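Local coordinates for protein dephospho-CoA kinase (Legionella pneumophila subsp. pneumophila, PDB 4TTQ) that probably catalyses the last step of coenzyme A biosynthesis, the ATP-dependent phosphorylation of the 3'-hydroxyl of dephospho-CoA, at residues G23-G28 with E149-R154. Residues are numbered along the deposited sequence; the frame is centred on the assembly and turned at random.
Sequences GNIASG and ESQLDR. With ATP (adenosine-5'-triphosphate), chain B.
The carbonyl oxygen of A26 is gripped side-on by R154, whose NE and NH2 each lie 3.1 Å from A26 O. This oxygen sits at the guanidinium edge, in its plane, while both nitrogens approach from the same face of the peptide, NE standing 45° above the carbonyl plane and NH2 tilted less. R154 CB rests against A26 CB (3.8 Å), and bends at chi2 and chi3 further out carry the guanidinium to the carbonyl. Held there by its two bonds, the group has one face by the adenine of ATP, displaced toward the rim, with NH1 3.7 Å from ATP C5, and the other toward S150 O; R154 CD borders the ribose. One helical turn earlier, Q151 reaches I25 O: its NE2 donates a nearly straight bond (166°) of 3.1 Å along a lone pair. The amide planes of Q151 and N24 are 23° apart, although the side chains cross at about a right angle. With two successive carbonyls thus held by helix 148-159, the loop's amides serve the nucleotide: A26 N bonds ATP O2G and G28 N bonds ATP O1B, both at 2.9 Å. K29, S30 and T31, starting helix 29-38, also bond ATP; strand 18-23, loop and helix form the Walker A P-loop of the P-loop kinase fold.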
# COMPACT_ATOMS: atom_id res chain seq x y z
N GLY A 23 -1.05 1.67 5.26
CA GLY A 23 -0.59 2.84 5.96
C GLY A 23 -1.22 4.11 5.43
O GLY A 23 -1.62 4.19 4.26
N ASN A 24 -1.32 5.10 6.29
CA ASN A 24 -1.80 6.40 5.83
C ASN A 24 -0.56 7.08 5.27
O ASN A 24 0.54 6.50 5.28
CB ASN A 24 -2.58 7.21 6.94
CG ASN A 24 -1.77 7.51 8.21
OD1 ASN A 24 -0.63 7.10 8.40
ND2 ASN A 24 -2.40 8.25 9.11
N ILE A 25 -0.73 8.27 4.71
CA ILE A 25 0.33 8.86 3.92
C ILE A 25 1.51 9.16 4.82
O ILE A 25 1.32 9.56 5.96
CB ILE A 25 -0.16 10.14 3.17
CG1 ILE A 25 0.95 10.68 2.27
CG2 ILE A 25 -0.69 11.21 4.17
CD1 ILE A 25 0.48 11.74 1.30
N ALA A 26 2.72 8.94 4.32
CA ALA A 26 3.91 9.28 5.09
C ALA A 26 3.88 8.69 6.50
O ALA A 26 4.38 9.29 7.43
CB ALA A 26 4.04 10.78 5.17
N SER A 27 3.27 7.52 6.66
CA SER A 27 3.21 6.84 7.96
C SER A 27 4.46 6.04 8.28
O SER A 27 4.73 5.74 9.44
CB SER A 27 2.04 5.88 7.97
OG SER A 27 2.25 4.86 7.00
N GLY A 28 5.17 5.65 7.23
CA GLY A 28 6.40 4.91 7.38
C GLY A 28 6.28 3.48 6.88
O GLY A 28 7.11 2.64 7.26
N GLU A 149 2.05 15.80 12.97
CA GLU A 149 3.37 16.42 12.90
C GLU A 149 4.31 15.63 12.00
O GLU A 149 4.78 16.14 10.98
CB GLU A 149 4.00 16.52 14.29
CG GLU A 149 3.25 17.39 15.30
CD GLU A 149 4.06 17.60 16.57
OE1 GLU A 149 5.14 16.97 16.71
OE2 GLU A 149 3.63 18.41 17.43
N SER A 150 4.55 14.37 12.39
CA SER A 150 5.46 13.47 11.68
C SER A 150 5.12 13.41 10.20
O SER A 150 6.00 13.53 9.35
CB SER A 150 5.42 12.04 12.27
OG SER A 150 5.71 12.01 13.66
N GLN A 151 3.85 13.20 9.89
CA GLN A 151 3.41 13.22 8.50
C GLN A 151 3.81 14.55 7.85
O GLN A 151 4.29 14.56 6.72
CB GLN A 151 1.89 13.03 8.41
CG GLN A 151 1.36 11.69 8.82
CD GLN A 151 -0.16 11.65 8.78
OE1 GLN A 151 -0.83 12.15 9.67
NE2 GLN A 151 -0.70 11.02 7.74
N LEU A 152 3.63 15.65 8.56
CA LEU A 152 3.84 16.99 7.98
C LEU A 152 5.30 17.20 7.71
O LEU A 152 5.68 17.64 6.63
CB LEU A 152 3.31 18.10 8.90
CG LEU A 152 1.79 18.20 8.95
CD1 LEU A 152 1.30 18.85 10.25
CD2 LEU A 152 1.29 18.97 7.74
N ASP A 153 6.13 16.85 8.68
CA ASP A 153 7.58 16.90 8.49
C ASP A 153 7.97 16.05 7.32
O ASP A 153 8.82 16.42 6.51
CB ASP A 153 8.32 16.43 9.73
CG ASP A 153 8.10 17.33 10.92
OD1 ASP A 153 8.27 18.57 10.79
OD2 ASP A 153 7.75 16.80 12.00
N ARG A 154 7.35 14.89 7.22
CA ARG A 154 7.70 13.96 6.17
C ARG A 154 7.25 14.51 4.82
O ARG A 154 8.00 14.49 3.85
CB ARG A 154 7.08 12.59 6.46
CG ARG A 154 7.95 11.40 6.09
CD ARG A 154 8.44 10.65 7.34
NE ARG A 154 7.36 9.95 8.03
CZ ARG A 154 7.39 9.61 9.31
NH1 ARG A 154 8.46 9.86 10.05
NH2 ARG A 154 6.35 8.98 9.83
PG ATP B . 4.19 6.85 1.49
O1G ATP B . 4.17 6.42 0.02
O2G ATP B . 4.05 8.33 1.82
O3G ATP B . 3.36 5.96 2.41
PB ATP B . 6.04 5.75 3.35
O1B ATP B . 5.35 6.44 4.47
O2B ATP B . 5.70 4.30 3.17
O3B ATP B . 5.70 6.58 1.98
PA ATP B . 8.53 5.86 4.59
O1A ATP B . 7.73 6.93 5.29
O2A ATP B . 8.69 4.41 5.02
O3A ATP B . 7.66 5.82 3.27
O5' ATP B . 9.95 6.61 4.47
C5' ATP B . 10.08 8.00 4.83
C4' ATP B . 11.41 8.30 5.51
O4' ATP B . 11.08 8.49 6.89
C3' ATP B . 12.53 7.25 5.47
O3' ATP B . 13.80 7.89 5.27
C2' ATP B . 12.47 6.58 6.83
O2' ATP B . 13.68 5.98 7.28
C1' ATP B . 12.01 7.75 7.68
N9 ATP B . 11.32 7.31 8.88
C8 ATP B . 10.29 6.46 8.91
N7 ATP B . 9.87 6.27 10.18
C5 ATP B . 10.67 7.04 10.95
C6 ATP B . 10.76 7.30 12.38
N6 ATP B . 9.83 6.61 13.11
N1 ATP B . 11.71 8.15 12.82
C2 ATP B . 12.57 8.75 11.97
N3 ATP B . 12.54 8.56 10.64
C4 ATP B . 11.63 7.73 10.09